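PDB 3LPZ: uncharacterized protein from Chaetomium thermophilum, which probably acts as the Get4 component of the Get pathway, an alpha-solenoid protein that binds Get5 during tail-anchored protein biogenesis. Local coordinates for residues A[165-170]-A[203-208]; A[140-145]-A[156-161]. All blocks are in the same frame, centred on the assembly; numbering follows the deposited sequence. Where two conformers were deposited one is given.

Interaction 1 (A[165-170]-A[203-208]); sequences ESPEVL and VRAANT
The ring of P167, in the first turn of helix 166-179, carries the apolar part of this contact by resting on three residues of helix 203-220. Its CG lies 3.5 Å from CB of A205, a little tighter than usual van der Waals contact, and these are the residues whose backbones come nearest, with CA atoms 5.6 Å apart. One carbon further round, CB of P167 faces CG2 of T208 at 3.9 Å, and the same CB lies 3.6 Å from the carbonyl O of A205. T208 offers this methyl because CG2 stands anti to its backbone N, while OG1 turns back toward the preceding helical turn. In one of two deposited conformers, and so doubtfully, R204 bends at chi2 (-131°) and chi3 (102°) and runs forward along its own helix, toward T208; NH2 then packs 3.6 Å from CG of P167, the two side chains crossing at about a right angle.

The polar groups bond within their own helices rather than across. In that same conformer NH2 of R204 would make a weak, bent hydrogen bond to OG1 of T208. E168, at the margin, turns its carboxylate to a salt bridge with R172.

The axes of the two short helical segments approach to 8.8 Å, with an angle of 37° between their N-to-C directions; the P167 ring, the A205 methyl and T208 make most of the interface. Helix 186-199, between the two in sequence, sends Y197 against S166, L170 and A205. Helix 152-159 packs on the first segment through L159, and helix 243-256 meets the second through L252 and V255.

Interaction 2 (A[140-145]-A[156-161]); sequences HVVGTL and EKHLVL
H158 of helix 152-159 reaches helix 136-148 first with its CB, which sits 3.9 Å from CA of G143. The CA atoms of these two residues are 5.1 Å apart. From CB the chain turns so that CG lies anti to the carbonyl carbon (chi1 -69°), laying the imidazole across the end of V142. CG1 of V142 sits over the middle of one face of the H158 ring, 3.6 Å from the centroid and 10° off the normal, a CH-pi contact; CD2 and NE2 of H158 are the ring atoms nearest this methyl. ND1 is hydrogen-bonded to ND1 of H139, the residue just ahead of 140-145, whose ring also meets that of H158.

Helices 136-148 and 152-159 are consecutive and form a helical hairpin of the alpha-solenoid, in a family belonging to the TPR clan. Beside H158, CG of L159 packs 4.0 Å from CA of G143, a closeness that the lack of a side chain on the glycine allows. CD2 of L159 carries on to H140, 4.0 Å from O of H140 and 4.1 Å from ND1 of H140. CG2 of T144 lies 3.4 Å above one face of the H140 ring, toward its rim, and ND1 of H140 is hydrogen-bonded to OG of S166.

In the fold
Interaction 2 comes first along the chain and joins the consecutive helices 136-148 and 152-159; interaction 1 follows, joining helix 166-179 to helix 203-220, the next helix but one in the chain, with helix 186-199 packed against both. Their centres are about 12 Å apart, and they touch directly where S166 meets H140, while the side chains of E165 and V169 pack against the same histidine ring. The start of helix 166-179 thus has interaction 2 as one neighbour and helix 203-220 as another. One contact links consecutive helices and the other a helix to the next but one, so the packing continues through the middle of the alpha-solenoid, within a single Get4 family region.

Interaction 1 (A[165-170]-A[203-208])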
ATOM      1  N   GLU A 165       2.409 -10.286  -5.326  1.00 22.87           N
ATOM      2  CA  GLU A 165       3.142  -9.563  -6.374  1.00 23.44           C
ATOM      3  C   GLU A 165       3.549  -8.160  -5.939  1.00 21.46           C
ATOM      4  O   GLU A 165       4.341  -7.485  -6.640  1.00 21.47           O
ATOM      5  CB  GLU A 165       2.296  -9.379  -7.626  1.00 25.18           C
ATOM      6  CG  GLU A 165       1.369 -10.497  -7.940  1.00 31.62           C
ATOM      7  CD  GLU A 165       1.892 -11.337  -9.024  1.00 40.18           C
ATOM      8  OE1 GLU A 165       2.834 -12.116  -8.746  1.00 45.51           O
ATOM      9  OE2 GLU A 165       1.355 -11.219 -10.158  1.00 45.16           O
ATOM     10  N   SER A 166       2.974  -7.687  -4.836  1.00 19.10           N
ATOM     11  CA  SER A 166       3.205  -6.292  -4.425  1.00 17.92           C
ATOM     12  C   SER A 166       4.621  -5.981  -3.923  1.00 17.29           C
ATOM     13  O   SER A 166       5.133  -4.927  -4.245  1.00 17.03           O
ATOM     14  CB  SER A 166       2.150  -5.793  -3.423  1.00 17.70           C
ATOM     15  OG  SER A 166       0.854  -5.937  -3.951  1.00 19.29           O
ATOM     16  N   PRO A 167       5.265  -6.890  -3.155  1.00 18.36           N
ATOM     17  CA  PRO A 167       6.594  -6.532  -2.613  1.00 18.26           C
ATOM     18  C   PRO A 167       7.655  -6.246  -3.673  1.00 18.27           C
ATOM     19  O   PRO A 167       8.497  -5.346  -3.467  1.00 18.55           O
ATOM     20  CB  PRO A 167       6.980  -7.747  -1.748  1.00 18.69           C
ATOM     21  CG  PRO A 167       5.636  -8.362  -1.329  1.00 19.65           C
ATOM     22  CD  PRO A 167       4.736  -8.139  -2.544  1.00 18.65           C
ATOM     23  N   GLU A 168       7.602  -6.960  -4.800  1.00 17.46           N
ATOM     24  CA  GLU A 168       8.565  -6.700  -5.856  1.00 19.27           C
ATOM     25  C   GLU A 168       8.283  -5.342  -6.493  1.00 19.00           C
ATOM     26  O   GLU A 168       9.216  -4.592  -6.774  1.00 18.58           O
ATOM     27  CB  GLU A 168       8.601  -7.801  -6.918  1.00 19.76           C
ATOM     28  CG  GLU A 168       9.338  -7.381  -8.186  1.00 23.97           C
ATOM     29  CD  GLU A 168       9.683  -8.536  -9.089  1.00 30.64           C
ATOM     30  OE1 GLU A 168       9.252  -9.681  -8.822  1.00 33.47           O
ATOM     31  OE2 GLU A 168      10.400  -8.287 -10.076  1.00 35.41           O
ATOM     32  N   VAL A 169       7.003  -5.012  -6.688  1.00 18.65           N
ATOM     33  CA  VAL A 169       6.665  -3.688  -7.256  1.00 17.98           C
ATOM     34  C   VAL A 169       7.167  -2.574  -6.313  1.00 18.07           C
ATOM     35  O   VAL A 169       7.778  -1.581  -6.740  1.00 18.80           O
ATOM     36  CB  VAL A 169       5.141  -3.551  -7.527  1.00 17.66           C
ATOM     37  CG1 VAL A 169       4.786  -2.121  -7.920  1.00 17.27           C
ATOM     38  CG2 VAL A 169       4.681  -4.552  -8.615  1.00 18.15           C
ATOM     39  N   LEU A 170       6.924  -2.748  -5.024  1.00 17.48           N
ATOM     40  CA  LEU A 170       7.319  -1.740  -4.043  1.00 17.16           C
ATOM     41  C   LEU A 170       8.841  -1.581  -3.961  1.00 16.91           C
ATOM     42  O   LEU A 170       9.344  -0.472  -3.928  1.00 15.90           O
ATOM     43  CB  LEU A 170       6.725  -2.054  -2.657  1.00 16.99           C
ATOM     44  CG  LEU A 170       7.028  -1.061  -1.526  1.00 17.48           C
ATOM     45  CD1 LEU A 170       6.479   0.369  -1.875  1.00 16.47           C
ATOM     46  CD2 LEU A 170       6.456  -1.557  -0.195  1.00 17.66           C
ATOM     47  N   VAL A 203       6.296 -11.058   7.123  1.00 22.10           N
ATOM     48  CA  VAL A 203       7.709 -11.339   7.033  1.00 23.04           C
ATOM     49  C   VAL A 203       8.084 -11.803   5.637  1.00 23.19           C
ATOM     50  O   VAL A 203       9.112 -11.421   5.130  1.00 23.82           O
ATOM     51  CB  VAL A 203       8.147 -12.370   8.125  1.00 23.11           C
ATOM     52  CG1 VAL A 203       9.671 -12.624   8.065  1.00 23.43           C
ATOM     53  CG2 VAL A 203       7.800 -11.806   9.496  1.00 24.27           C
ATOM     54  N   ARG A 204       7.249 -12.643   5.035  1.00 23.85           N
ATOM     55  CA  ARG A 204       7.471 -13.145   3.685  0.50 24.06           C
ATOM     56  C   ARG A 204       7.693 -11.983   2.721  1.00 23.14           C
ATOM     57  O   ARG A 204       8.643 -11.976   1.937  1.00 22.13           O
ATOM     58  CB  ARG A 204       6.256 -13.950   3.212  0.50 24.85           C
ATOM     59  CG  ARG A 204       6.546 -14.837   2.013  0.50 29.15           C
ATOM     60  CD  ARG A 204       5.495 -14.685   0.902  0.50 34.39           C
ATOM     61  NE  ARG A 204       5.993 -13.836  -0.183  0.50 38.15           N
ATOM     62  CZ  ARG A 204       5.489 -12.648  -0.513  0.50 37.41           C
ATOM     63  NH1 ARG A 204       4.446 -12.165   0.142  0.50 33.98           N
ATOM     64  NH2 ARG A 204       6.018 -11.965  -1.519  0.50 35.09           N
ATOM     65  N   ALA A 205       6.788 -11.010   2.783  1.00 21.34           N
ATOM     66  CA  ALA A 205       6.858  -9.841   1.919  1.00 20.85           C
ATOM     67  C   ALA A 205       8.119  -9.004   2.216  1.00 20.02           C
ATOM     68  O   ALA A 205       8.791  -8.542   1.303  1.00 18.89           O
ATOM     69  CB  ALA A 205       5.602  -8.982   2.101  1.00 20.94           C
ATOM     70  N   ALA A 206       8.429  -8.826   3.500  1.00 20.17           N
ATOM     71  CA  ALA A 206       9.614  -8.064   3.916  1.00 19.97           C
ATOM     72  C   ALA A 206      10.860  -8.695   3.280  1.00 20.50           C
ATOM     73  O   ALA A 206      11.727  -7.990   2.731  1.00 19.51           O
ATOM     74  CB  ALA A 206       9.746  -8.070   5.427  1.00 20.01           C
ATOM     75  N   ASN A 207      10.926 -10.028   3.351  1.00 21.79           N
ATOM     76  CA  ASN A 207      12.019 -10.793   2.735  1.00 22.16           C
ATOM     77  C   ASN A 207      12.113 -10.587   1.248  1.00 21.80           C
ATOM     78  O   ASN A 207      13.209 -10.359   0.713  1.00 21.15           O
ATOM     79  CB  ASN A 207      11.908 -12.289   3.031  1.00 23.36           C
ATOM     80  CG  ASN A 207      12.219 -12.625   4.482  1.00 26.32           C
ATOM     81  OD1 ASN A 207      12.898 -11.874   5.178  1.00 27.12           O
ATOM     82  ND2 ASN A 207      11.732 -13.794   4.941  1.00 30.83           N
ATOM     83  N   THR A 208      10.964 -10.683   0.578  1.00 20.89           N
ATOM     84  CA  THR A 208      10.926 -10.491  -0.864  1.00 20.43           C
ATOM     85  C   THR A 208      11.396  -9.065  -1.232  1.00 20.00           C
ATOM     86  O   THR A 208      12.226  -8.898  -2.130  1.00 20.08           O
ATOM     87  CB  THR A 208       9.498 -10.786  -1.434  1.00 20.23           C
ATOM     88  OG1 THR A 208       9.185 -12.166  -1.191  1.00 22.52           O
ATOM     89  CG2 THR A 208       9.403 -10.504  -2.946  1.00 20.72           C
TER

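Interaction 2 (A[140-145]-A[156-161])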
ATOM      1  N   HIS A 140      -3.105  -3.863  -4.734  1.00 16.21           N
ATOM      2  CA  HIS A 140      -2.015  -4.083  -5.662  1.00 16.77           C
ATOM      3  C   HIS A 140      -2.132  -3.244  -6.961  1.00 17.09           C
ATOM      4  O   HIS A 140      -1.200  -2.550  -7.356  1.00 16.90           O
ATOM      5  CB  HIS A 140      -1.870  -5.553  -6.033  1.00 16.32           C
ATOM      6  CG  HIS A 140      -0.791  -5.778  -7.056  1.00 17.38           C
ATOM      7  ND1 HIS A 140       0.549  -5.735  -6.734  1.00 17.43           N
ATOM      8  CD2 HIS A 140      -0.855  -6.001  -8.393  1.00 17.57           C
ATOM      9  CE1 HIS A 140       1.267  -5.930  -7.833  1.00 19.35           C
ATOM     10  NE2 HIS A 140       0.440  -6.105  -8.851  1.00 19.34           N
ATOM     11  N   VAL A 141      -3.258  -3.378  -7.643  1.00 17.20           N
ATOM     12  CA  VAL A 141      -3.477  -2.648  -8.878  1.00 17.34           C
ATOM     13  C   VAL A 141      -3.445  -1.110  -8.698  1.00 17.17           C
ATOM     14  O   VAL A 141      -2.787  -0.430  -9.469  1.00 16.49           O
ATOM     15  CB  VAL A 141      -4.743  -3.133  -9.609  1.00 17.28           C
ATOM     16  CG1 VAL A 141      -4.950  -2.294 -10.902  1.00 18.12           C
ATOM     17  CG2 VAL A 141      -4.591  -4.657  -9.939  1.00 18.05           C
ATOM     18  N   VAL A 142      -4.111  -0.580  -7.677  1.00 16.90           N
ATOM     19  CA  VAL A 142      -4.084   0.856  -7.413  1.00 17.59           C
ATOM     20  C   VAL A 142      -2.627   1.263  -7.148  1.00 18.06           C
ATOM     21  O   VAL A 142      -2.134   2.270  -7.661  1.00 17.28           O
ATOM     22  CB  VAL A 142      -4.982   1.221  -6.189  1.00 17.85           C
ATOM     23  CG1 VAL A 142      -4.734   2.666  -5.708  1.00 18.70           C
ATOM     24  CG2 VAL A 142      -6.468   0.995  -6.540  1.00 19.00           C
ATOM     25  N   GLY A 143      -1.936   0.443  -6.356  1.00 18.70           N
ATOM     26  CA  GLY A 143      -0.543   0.705  -6.036  1.00 19.48           C
ATOM     27  C   GLY A 143       0.328   0.740  -7.280  1.00 20.06           C
ATOM     28  O   GLY A 143       1.167   1.650  -7.420  1.00 20.35           O
ATOM     29  N   THR A 144       0.122  -0.208  -8.199  1.00 19.50           N
ATOM     30  CA  THR A 144       0.920  -0.212  -9.445  1.00 20.33           C
ATOM     31  C   THR A 144       0.606   0.988 -10.359  1.00 20.56           C
ATOM     32  O   THR A 144       1.509   1.542 -11.004  1.00 19.27           O
ATOM     33  CB  THR A 144       0.814  -1.503 -10.264  1.00 20.45           C
ATOM     34  OG1 THR A 144      -0.511  -1.595 -10.838  1.00 26.29           O
ATOM     35  CG2 THR A 144       1.083  -2.708  -9.362  1.00 18.29           C
ATOM     36  N   LEU A 145      -0.651   1.391 -10.393  1.00 20.18           N
ATOM     37  CA  LEU A 145      -1.035   2.584 -11.124  1.00 21.83           C
ATOM     38  C   LEU A 145      -0.336   3.821 -10.563  1.00 21.33           C
ATOM     39  O   LEU A 145       0.197   4.631 -11.328  1.00 22.04           O
ATOM     40  CB  LEU A 145      -2.568   2.753 -11.111  1.00 22.64           C
ATOM     41  CG  LEU A 145      -3.424   2.375 -12.329  1.00 26.66           C
ATOM     42  CD1 LEU A 145      -2.817   1.344 -13.309  1.00 27.98           C
ATOM     43  CD2 LEU A 145      -4.829   1.965 -11.881  1.00 28.23           C
ATOM     44  N   GLU A 156       2.990   3.514  -1.842  1.00 21.01           N
ATOM     45  CA  GLU A 156       3.487   2.744  -0.671  1.00 21.02           C
ATOM     46  C   GLU A 156       2.344   2.284   0.221  1.00 21.26           C
ATOM     47  O   GLU A 156       2.326   1.129   0.662  1.00 21.46           O
ATOM     48  CB  GLU A 156       4.472   3.544   0.168  1.00 20.99           C
ATOM     49  CG  GLU A 156       5.795   3.863  -0.516  1.00 22.43           C
ATOM     50  CD  GLU A 156       6.646   4.841   0.306  1.00 23.96           C
ATOM     51  OE1 GLU A 156       6.103   5.765   0.972  1.00 25.58           O
ATOM     52  OE2 GLU A 156       7.866   4.690   0.284  1.00 23.16           O
ATOM     53  N   LYS A 157       1.387   3.179   0.476  1.00 21.21           N
ATOM     54  CA  LYS A 157       0.252   2.848   1.339  1.00 22.46           C
ATOM     55  C   LYS A 157      -0.607   1.692   0.819  1.00 21.54           C
ATOM     56  O   LYS A 157      -1.120   0.919   1.625  1.00 23.07           O
ATOM     57  CB  LYS A 157      -0.613   4.089   1.623  1.00 23.52           C
ATOM     58  CG  LYS A 157       0.137   5.155   2.438  1.00 27.55           C
ATOM     59  CD  LYS A 157      -0.592   6.502   2.396  1.00 34.12           C
ATOM     60  CE  LYS A 157       0.203   7.583   3.142  1.00 37.06           C
ATOM     61  NZ  LYS A 157      -0.667   8.765   3.372  1.00 42.33           N
ATOM     62  N   HIS A 158      -0.770   1.569  -0.505  1.00 19.63           N
ATOM     63  CA  HIS A 158      -1.515   0.442  -1.072  1.00 18.05           C
ATOM     64  C   HIS A 158      -0.677  -0.831  -1.206  1.00 17.68           C
ATOM     65  O   HIS A 158      -1.147  -1.918  -0.850  1.00 17.47           O
ATOM     66  CB  HIS A 158      -2.102   0.829  -2.416  1.00 17.70           C
ATOM     67  CG  HIS A 158      -3.199   1.838  -2.297  1.00 19.14           C
ATOM     68  ND1 HIS A 158      -4.480   1.493  -1.916  1.00 20.35           N
ATOM     69  CD2 HIS A 158      -3.197   3.186  -2.463  1.00 20.03           C
ATOM     70  CE1 HIS A 158      -5.228   2.586  -1.884  1.00 21.21           C
ATOM     71  NE2 HIS A 158      -4.473   3.625  -2.210  1.00 20.38           N
ATOM     72  N   LEU A 159       0.572  -0.687  -1.666  1.00 16.23           N
ATOM     73  CA  LEU A 159       1.410  -1.881  -1.906  1.00 16.83           C
ATOM     74  C   LEU A 159       1.704  -2.689  -0.643  1.00 16.58           C
ATOM     75  O   LEU A 159       1.838  -3.908  -0.733  1.00 17.25           O
ATOM     76  CB  LEU A 159       2.699  -1.527  -2.652  1.00 15.99           C
ATOM     77  CG  LEU A 159       2.441  -1.107  -4.119  1.00 15.82           C
ATOM     78  CD1 LEU A 159       3.654  -0.395  -4.691  1.00 17.52           C
ATOM     79  CD2 LEU A 159       2.005  -2.332  -5.031  1.00 13.63           C
ATOM     80  N   VAL A 160       1.802  -2.028   0.514  1.00 16.91           N
ATOM     81  CA  VAL A 160       2.052  -2.746   1.769  0.50 16.71           C
ATOM     82  C   VAL A 160       0.867  -3.631   2.175  1.00 17.08           C
ATOM     83  O   VAL A 160       1.022  -4.589   2.979  1.00 17.17           O
ATOM     84  CB  VAL A 160       2.485  -1.805   2.946  0.50 16.91           C
ATOM     85  CG1 VAL A 160       3.815  -1.157   2.611  0.50 18.55           C
ATOM     86  CG2 VAL A 160       1.391  -0.761   3.325  0.50 14.63           C
ATOM     87  N   LEU A 161      -0.297  -3.322   1.611  1.00 17.24           N
ATOM     88  CA  LEU A 161      -1.530  -4.074   1.793  1.00 18.23           C
ATOM     89  C   LEU A 161      -1.901  -4.970   0.600  1.00 18.29           C
ATOM     90  O   LEU A 161      -3.040  -5.433   0.517  1.00 18.55           O
ATOM     91  CB  LEU A 161      -2.685  -3.097   2.087  1.00 18.36           C
ATOM     92  CG  LEU A 161      -2.505  -2.240   3.363  1.00 18.88           C
ATOM     93  CD1 LEU A 161      -3.647  -1.220   3.493  1.00 20.92           C
ATOM     94  CD2 LEU A 161      -2.404  -3.149   4.632  1.00 18.73           C
TER